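Local coordinates for protein tryptophan--tRNA ligase (PDB 2YY5) that probably catalyses the ATP-dependent attachment of tryptophan to tRNA(Trp), as a homodimeric class I aminoacyl-tRNA synthetase, at residues K5-G10 with I150-N155; Q106-F111 with Q157-E162. The protein carries 1 engineered substitution. All blocks are in the same frame, centred on the assembly; numbering follows the deposited sequence.

Contact 1: K5-G10 with I150-N155; sequences KRALTG and IVPVGN. With WSA (5'-O-[(L-tryptophylamino)sulfonyl]adenosine), chain J.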
loop_
_atom_site.group_PDB
_atom_site.type_symbol
_atom_site.label_atom_id
_atom_site.label_comp_id
_atom_site.label_asym_id
_atom_site.label_seq_id
_atom_site.Cartn_x
_atom_site.Cartn_y
_atom_site.Cartn_z
ATOM N N LYS B 5 -9.746 15.073 24.486
ATOM C CA LYS B 5 -8.550 14.338 24.049
ATOM C C LYS B 5 -8.968 13.048 23.333
ATOM O O LYS B 5 -9.926 12.404 23.742
ATOM C CB LYS B 5 -7.664 13.997 25.242
ATOM C CG LYS B 5 -8.400 13.498 26.485
ATOM C CD LYS B 5 -7.611 12.441 27.286
ATOM C CE LYS B 5 -6.252 12.932 27.832
ATOM N NZ LYS B 5 -5.532 11.848 28.591
ATOM N N ARG B 6 -8.243 12.702 22.283
ATOM C CA ARG B 6 -8.557 11.558 21.423
ATOM C C ARG B 6 -7.732 10.267 21.536
ATOM O O ARG B 6 -6.511 10.328 21.672
ATOM C CB ARG B 6 -8.491 12.059 19.984
ATOM C CG ARG B 6 -8.820 11.069 18.893
ATOM C CD ARG B 6 -8.725 11.722 17.492
ATOM N NE ARG B 6 -9.639 12.857 17.347
ATOM C CZ ARG B 6 -9.419 13.906 16.560
ATOM N NH1 ARG B 6 -10.312 14.886 16.501
ATOM N NH2 ARG B 6 -8.308 13.980 15.834
ATOM N N ALA B 7 -8.404 9.114 21.384
ATOM C CA ALA B 7 -7.778 7.772 21.442
ATOM C C ALA B 7 -8.076 6.896 20.210
ATOM O O ALA B 7 -9.222 6.801 19.761
ATOM C CB ALA B 7 -8.256 7.035 22.689
ATOM N N LEU B 8 -7.047 6.249 19.673
ATOM C CA LEU B 8 -7.208 5.375 18.514
ATOM C C LEU B 8 -6.511 4.043 18.736
ATOM O O LEU B 8 -5.396 3.997 19.273
ATOM C CB LEU B 8 -6.619 6.009 17.251
ATOM C CG LEU B 8 -6.692 5.007 16.087
ATOM C CD1 LEU B 8 -7.927 5.301 15.243
ATOM C CD2 LEU B 8 -5.445 5.074 15.246
ATOM N N THR B 9 -7.163 2.963 18.321
ATOM C CA THR B 9 -6.579 1.633 18.452
ATOM C C THR B 9 -7.249 0.684 17.479
ATOM O O THR B 9 -8.425 0.856 17.127
ATOM C CB THR B 9 -6.697 1.056 19.900
ATOM O OG1 THR B 9 -5.838 -0.085 20.016
ATOM C CG2 THR B 9 -8.125 0.624 20.229
ATOM N N GLY B 10 -6.483 -0.302 17.027
ATOM C CA GLY B 10 -7.010 -1.273 16.094
ATOM C C GLY B 10 -6.819 -2.686 16.600
ATOM O O GLY B 10 -5.820 -2.996 17.252
ATOM N N ILE B 150 -3.481 9.544 22.249
ATOM C CA ILE B 150 -2.921 8.292 22.714
ATOM C C ILE B 150 -3.354 7.109 21.852
ATOM O O ILE B 150 -4.312 7.187 21.079
ATOM C CB ILE B 150 -3.268 8.009 24.216
ATOM C CG1 ILE B 150 -4.714 7.521 24.380
ATOM C CG2 ILE B 150 -2.994 9.256 25.040
ATOM C CD1 ILE B 150 -5.741 8.534 24.070
ATOM N N VAL B 151 -2.612 6.018 21.977
ATOM C CA VAL B 151 -2.887 4.809 21.233
ATOM C C VAL B 151 -2.791 3.685 22.245
ATOM O O VAL B 151 -1.699 3.212 22.558
ATOM C CB VAL B 151 -1.846 4.597 20.105
ATOM C CG1 VAL B 151 -2.120 3.299 19.368
ATOM C CG2 VAL B 151 -1.894 5.757 19.137
ATOM N N PRO B 152 -3.937 3.265 22.802
ATOM C CA PRO B 152 -3.920 2.184 23.792
ATOM C C PRO B 152 -3.670 0.806 23.187
ATOM O O PRO B 152 -4.479 0.301 22.391
ATOM C CB PRO B 152 -5.282 2.317 24.473
ATOM C CG PRO B 152 -6.143 2.941 23.432
ATOM C CD PRO B 152 -5.241 3.954 22.786
ATOM N N VAL B 153 -2.546 0.204 23.574
ATOM C CA VAL B 153 -2.156 -1.101 23.053
ATOM C C VAL B 153 -1.367 -1.934 24.050
ATOM O O VAL B 153 -0.995 -1.459 25.122
ATOM C CB VAL B 153 -1.268 -0.945 21.809
ATOM C CG1 VAL B 153 -2.088 -0.515 20.622
ATOM C CG2 VAL B 153 -0.193 0.086 22.095
ATOM N N GLY B 154 -1.103 -3.180 23.667
ATOM C CA GLY B 154 -0.337 -4.077 24.510
ATOM C C GLY B 154 1.143 -3.772 24.372
ATOM O O GLY B 154 1.563 -3.074 23.443
ATOM N N ASN B 155 1.933 -4.297 25.300
ATOM C CA ASN B 155 3.367 -4.082 25.305
ATOM C C ASN B 155 4.006 -4.385 23.960
ATOM O O ASN B 155 4.791 -3.595 23.454
ATOM C CB ASN B 155 4.018 -4.952 26.369
ATOM C CG ASN B 155 5.504 -4.708 26.482
ATOM O OD1 ASN B 155 5.936 -3.655 26.940
ATOM N ND2 ASN B 155 6.296 -5.679 26.048
HETATM C CD2 WSA J . -3.282 -1.378 15.503
HETATM C CE3 WSA J . -3.389 -1.180 16.875
HETATM C CZ3 WSA J . -3.372 0.112 17.384
HETATM C CH2 WSA J . -3.248 1.200 16.522
HETATM C CZ2 WSA J . -3.140 0.998 15.152
HETATM C CE2 WSA J . -3.157 -0.296 14.643
HETATM N N11 WSA J . -3.096 -0.776 13.404
HETATM C CD1 WSA J . -3.178 -2.103 13.438
HETATM C CG WSA J . -3.295 -2.513 14.700
HETATM C CB WSA J . -3.433 -3.961 15.166
HETATM C CA WSA J . -2.261 -4.380 16.057
HETATM N NH3 WSA J . -0.988 -4.214 15.344
HETATM C C WSA J . -2.442 -5.848 16.450
HETATM O O WSA J . -2.179 -6.739 15.649
HETATM N NS WSA J . -2.893 -6.097 17.675
HETATM S S WSA J . -3.530 -7.596 17.749
HETATM O O1S WSA J . -4.671 -7.719 16.783
HETATM O O2S WSA J . -2.491 -8.617 17.392
HETATM O "O5'" WSA J . -3.985 -7.769 19.096
HETATM C "C5'" WSA J . -4.866 -6.784 19.649
HETATM C "C4'" WSA J . -4.345 -6.112 20.924
HETATM O "O4'" WSA J . -4.060 -7.111 21.919
HETATM C "C3'" WSA J . -3.054 -5.315 20.723
HETATM O "O3'" WSA J . -3.099 -4.120 21.509
HETATM C "C2'" WSA J . -2.005 -6.268 21.293
HETATM O "O2'" WSA J . -0.873 -5.521 21.750
HETATM C "C1'" WSA J . -2.790 -6.780 22.499
HETATM N N9 WSA J . -2.153 -8.007 23.037
HETATM C C8 WSA J . -1.848 -9.084 22.317
HETATM N N7 WSA J . -1.345 -10.026 23.112
HETATM C C5 WSA J . -1.330 -9.542 24.352
HETATM C C4 WSA J . -1.837 -8.251 24.301
HETATM N N3 WSA J . -1.925 -7.538 25.436
HETATM C C2 WSA J . -1.538 -8.057 26.590
HETATM N N1 WSA J . -1.055 -9.284 26.671
HETATM C C6 WSA J . -0.938 -10.053 25.578
HETATM N N6 WSA J . -0.465 -11.295 25.665
#
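Ala7 and Ile150 form a single parallel bridge, which shows how one bridge can join two sets of strands. Two main-chain hydrogen bonds make it, Ile150 N to Arg6 O and Leu8 N to Ile150 O, each 3.2 Å, so that Ile150 brackets Ala7. A weaker CA-H...O contact follows, Val151 CA to Leu8 O at 3.3 Å. Beyond it a side chain takes over: Thr9 OG1, anti to the backbone N (chi1 -166°), donates to Pro152 O at 2.8 Å and arrives 21° off the carbonyl plane.

The apolar contacts lie on one flank, where Ile150 turns its CD1 over the methyl of Ala7 and Pro152 sets CG alongside Thr9 CB. Val151 CG1 and Val153 CG1 reach the indole of the bound tryptophanyl sulfamoyl adenosine, the latter 3.5 Å from CZ3, while Gly154 N donates to the ribose O3' at 3.1 Å and weakly to O2'.

Strand 6-11 also pairs with 37-42, which continues to 78-82, and strand 150-152 pairs with 183-185. The bridge therefore links five parallel strands in the 3-2-1-4-5 order of a Rossmann fold, with the ligand at their C-terminal ends.

Contact 2: Q106-F111 with Q157-E162; sequences QRMTQF and QKQHLE. With WSA (5'-O-[(L-tryptophylamino)sulfonyl]adenosine), chain J; SO4 (sulfate ion), chain I.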
loop_
_atom_site.group_PDB
_atom_site.type_symbol
_atom_site.label_atom_id
_atom_site.label_comp_id
_atom_site.label_asym_id
_atom_site.label_seq_id
_atom_site.Cartn_x
_atom_site.Cartn_y
_atom_site.Cartn_z
ATOM N N GLN B 106 13.018 -3.854 8.400
ATOM C CA GLN B 106 13.642 -5.167 8.568
ATOM C C GLN B 106 14.152 -5.460 9.973
ATOM O O GLN B 106 14.289 -6.619 10.356
ATOM C CB GLN B 106 14.774 -5.326 7.565
ATOM C CG GLN B 106 14.273 -5.461 6.150
ATOM C CD GLN B 106 15.389 -5.537 5.139
ATOM O OE1 GLN B 106 15.186 -6.004 4.015
ATOM N NE2 GLN B 106 16.577 -5.068 5.522
ATOM N N ARG B 107 14.443 -4.411 10.736
ATOM C CA ARG B 107 14.924 -4.586 12.101
ATOM C C ARG B 107 13.766 -4.779 13.083
ATOM O O ARG B 107 13.995 -5.085 14.255
ATOM C CB ARG B 107 15.776 -3.386 12.547
ATOM C CG ARG B 107 17.209 -3.370 12.023
ATOM C CD ARG B 107 17.260 -2.901 10.586
ATOM N NE ARG B 107 18.615 -2.751 10.055
ATOM C CZ ARG B 107 19.354 -3.746 9.570
ATOM N NH1 ARG B 107 20.575 -3.502 9.109
ATOM N NH2 ARG B 107 18.878 -4.986 9.539
ATOM N N MET B 108 12.529 -4.596 12.616
ATOM C CA MET B 108 11.366 -4.770 13.491
ATOM C C MET B 108 11.395 -6.184 14.069
ATOM O O MET B 108 11.515 -7.167 13.337
ATOM C CB MET B 108 10.061 -4.546 12.720
ATOM C CG MET B 108 9.825 -3.116 12.246
ATOM S SD MET B 108 9.359 -1.956 13.556
ATOM C CE MET B 108 10.926 -1.131 13.857
ATOM N N THR B 109 11.294 -6.284 15.387
ATOM C CA THR B 109 11.333 -7.582 16.045
ATOM C C THR B 109 10.187 -8.474 15.602
ATOM O O THR B 109 10.362 -9.677 15.423
ATOM C CB THR B 109 11.298 -7.437 17.589
ATOM O OG1 THR B 109 10.068 -6.819 17.991
ATOM C CG2 THR B 109 12.466 -6.584 18.068
ATOM N N GLN B 110 9.014 -7.886 15.418
ATOM C CA GLN B 110 7.857 -8.658 15.002
ATOM C C GLN B 110 8.080 -9.260 13.621
ATOM O O GLN B 110 7.594 -10.347 13.325
ATOM C CB GLN B 110 6.618 -7.775 14.978
ATOM C CG GLN B 110 5.385 -8.443 15.526
ATOM C CD GLN B 110 5.333 -8.405 17.036
ATOM O OE1 GLN B 110 5.595 -7.367 17.646
ATOM N NE2 GLN B 110 4.978 -9.529 17.651
ATOM N N PHE B 111 8.813 -8.552 12.770
ATOM C CA PHE B 111 9.088 -9.046 11.425
ATOM C C PHE B 111 10.058 -10.212 11.462
ATOM O O PHE B 111 9.877 -11.201 10.758
ATOM C CB PHE B 111 9.681 -7.946 10.550
ATOM C CG PHE B 111 10.131 -8.432 9.207
ATOM C CD1 PHE B 111 9.224 -8.999 8.316
ATOM C CD2 PHE B 111 11.461 -8.339 8.834
ATOM C CE1 PHE B 111 9.638 -9.467 7.077
ATOM C CE2 PHE B 111 11.885 -8.806 7.592
ATOM C CZ PHE B 111 10.973 -9.371 6.712
ATOM N N GLN B 157 3.262 -3.958 21.149
ATOM C CA GLN B 157 3.077 -2.948 20.117
ATOM C C GLN B 157 3.941 -1.700 20.275
ATOM O O GLN B 157 3.726 -0.715 19.568
ATOM C CB GLN B 157 1.605 -2.541 20.063
ATOM C CG GLN B 157 0.717 -3.638 19.530
ATOM C CD GLN B 157 1.167 -4.096 18.163
ATOM O OE1 GLN B 157 0.945 -3.411 17.166
ATOM N NE2 GLN B 157 1.829 -5.246 18.111
ATOM N N LYS B 158 4.924 -1.747 21.177
ATOM C CA LYS B 158 5.794 -0.598 21.427
ATOM C C LYS B 158 6.666 -0.156 20.254
ATOM O O LYS B 158 6.724 1.036 19.948
ATOM C CB LYS B 158 6.691 -0.845 22.644
ATOM C CG LYS B 158 7.717 0.270 22.866
ATOM C CD LYS B 158 8.544 0.073 24.127
ATOM C CE LYS B 158 7.783 0.514 25.361
ATOM N NZ LYS B 158 6.442 -0.130 25.427
ATOM N N GLN B 159 7.358 -1.095 19.617
ATOM C CA GLN B 159 8.217 -0.753 18.484
ATOM C C GLN B 159 7.417 -0.039 17.402
ATOM O O GLN B 159 7.903 0.908 16.777
ATOM C CB GLN B 159 8.852 -2.001 17.863
ATOM C CG GLN B 159 10.273 -2.308 18.296
ATOM C CD GLN B 159 11.042 -3.092 17.233
ATOM O OE1 GLN B 159 10.556 -4.095 16.702
ATOM N NE2 GLN B 159 12.245 -2.631 16.917
ATOM N N HIS B 160 6.196 -0.514 17.178
ATOM C CA HIS B 160 5.326 0.065 16.165
ATOM C C HIS B 160 5.005 1.516 16.483
ATOM O O HIS B 160 5.018 2.368 15.590
ATOM C CB HIS B 160 4.054 -0.770 16.047
ATOM C CG HIS B 160 4.293 -2.126 15.462
ATOM N ND1 HIS B 160 3.504 -3.216 15.759
ATOM C CD2 HIS B 160 5.228 -2.563 14.585
ATOM C CE1 HIS B 160 3.944 -4.268 15.090
ATOM N NE2 HIS B 160 4.991 -3.899 14.370
ATOM N N LEU B 161 4.726 1.810 17.751
ATOM C CA LEU B 161 4.439 3.182 18.133
ATOM C C LEU B 161 5.672 4.061 17.915
ATOM O O LEU B 161 5.562 5.213 17.507
ATOM C CB LEU B 161 3.966 3.249 19.585
ATOM C CG LEU B 161 2.448 3.460 19.682
ATOM C CD1 LEU B 161 2.089 4.762 19.002
ATOM C CD2 LEU B 161 1.689 2.307 19.021
ATOM N N GLU B 162 6.849 3.505 18.166
ATOM C CA GLU B 162 8.087 4.239 17.966
ATOM C C GLU B 162 8.305 4.519 16.474
ATOM O O GLU B 162 8.635 5.648 16.104
ATOM C CB GLU B 162 9.267 3.447 18.535
ATOM C CG GLU B 162 9.088 3.062 20.002
ATOM C CD GLU B 162 10.237 2.217 20.549
ATOM O OE1 GLU B 162 10.598 1.191 19.922
ATOM O OE2 GLU B 162 10.774 2.572 21.618
HETATM C CD2 WSA J . -3.282 -1.378 15.503
HETATM C CE3 WSA J . -3.389 -1.180 16.875
HETATM C CZ3 WSA J . -3.372 0.112 17.384
HETATM C CH2 WSA J . -3.248 1.200 16.522
HETATM C CZ2 WSA J . -3.140 0.998 15.152
HETATM C CE2 WSA J . -3.157 -0.296 14.643
HETATM N N11 WSA J . -3.096 -0.776 13.404
HETATM C CD1 WSA J . -3.178 -2.103 13.438
HETATM C CG WSA J . -3.295 -2.513 14.700
HETATM C CB WSA J . -3.433 -3.961 15.166
HETATM C CA WSA J . -2.261 -4.380 16.057
HETATM N NH3 WSA J . -0.988 -4.214 15.344
HETATM C C WSA J . -2.442 -5.848 16.450
HETATM O O WSA J . -2.179 -6.739 15.649
HETATM N NS WSA J . -2.893 -6.097 17.675
HETATM S S WSA J . -3.530 -7.596 17.749
HETATM O O1S WSA J . -4.671 -7.719 16.783
HETATM O O2S WSA J . -2.491 -8.617 17.392
HETATM O "O5'" WSA J . -3.985 -7.769 19.096
HETATM C "C5'" WSA J . -4.866 -6.784 19.649
HETATM C "C4'" WSA J . -4.345 -6.112 20.924
HETATM O "O4'" WSA J . -4.060 -7.111 21.919
HETATM C "C3'" WSA J . -3.054 -5.315 20.723
HETATM O "O3'" WSA J . -3.099 -4.120 21.509
HETATM C "C2'" WSA J . -2.005 -6.268 21.293
HETATM O "O2'" WSA J . -0.873 -5.521 21.750
HETATM C "C1'" WSA J . -2.790 -6.780 22.499
HETATM N N9 WSA J . -2.153 -8.007 23.037
HETATM C C8 WSA J . -1.848 -9.084 22.317
HETATM N N7 WSA J . -1.345 -10.026 23.112
HETATM C C5 WSA J . -1.330 -9.542 24.352
HETATM C C4 WSA J . -1.837 -8.251 24.301
HETATM N N3 WSA J . -1.925 -7.538 25.436
HETATM C C2 WSA J . -1.538 -8.057 26.590
HETATM N N1 WSA J . -1.055 -9.284 26.671
HETATM C C6 WSA J . -0.938 -10.053 25.578
HETATM N N6 WSA J . -0.465 -11.295 25.665
HETATM S S SO4 I . 1.546 -7.374 15.208
HETATM O O1 SO4 I . 2.985 -7.189 14.997
HETATM O O2 SO4 I . 1.020 -6.228 15.968
HETATM O O3 SO4 I . 0.864 -7.447 13.899
HETATM O O4 SO4 I . 1.331 -8.627 15.955
#
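Thr109 and Gln159 hold the close part of this contact, an example of one side-chain amide gripping the start of a neighbouring helix. Gln159 OE1 accepts twice. Thr109 N, in the first turn of helix 109-115, approaches Gln159 OE1 at 2.7 Å in the carbonyl plane on a lone pair, nearly straight at 163°. Thr109 OG1 donates to Gln159 OE1 from 3.1 Å but stands above that plane, 48° out of it. Two donors from one residue would restrain the rotation of the amide. Met108, at the N-cap position, runs past Gln159 in the opposite sense; its chain bends at both chi2 and chi3, which carries the methyl CE to 3.7 Å from Gln159 NE2. Met108 SD also comes obliquely to the His160 ring, 5.3 Å from its centroid.

Packing is slacker between Gln110 and the residues nearer the active site. Gln110 CB stays 4.2 Å from His160 NE2, and a sulfate ion, probably from the crystallisation liquor, lies at the edge of the His160 ring. Thr109 itself borders solvent. The side nearer the ligand carries more polar bonds: His160 ND1 donates to Gln157 OE1 at 2.9 Å, the oxygen lying in the ring plane while the donor stands above the amide plane, and Gln157 OE1 also accepts the ligand's amino group NH3 at 2.8 Å. His160 thus probably acts from the second shell, holding Gln157 OE1 toward that amino group.

Helix 131-144 covers the Gln157 and His160 side through Met139, which touches both, and Pro136, which meets His160. Its Tyr135 touches Gln110 and bonds the sulfate. On helix 158-175, Lys158 and Leu161 rest on Phe184 of strand 183-185, so the contact joins the N-terminal start of helix 109-115 to the helix that flanks the sheet.

How the contacts relate
The two contacts share one ligand pocket but differ in depth. Contact 1 belongs to the buried sheet and is mostly backbone hydrogen bonding between strands; contact 2 is partly buried and relies on side chains, chiefly the Gln159 amide at a helix start. Strand 150-152 leads through its loop into helix 158-175, so the second segment of each contact belongs to one continuous strand-loop-helix unit. They also touch: Leu161 CD2 packs 4.0 Å from Val151 CG1, with the contact centres about 16 Å apart. Toward the ligand the labour divides, contact 1 lining the indole and ribose, contact 2 supplying an amide to the amino group.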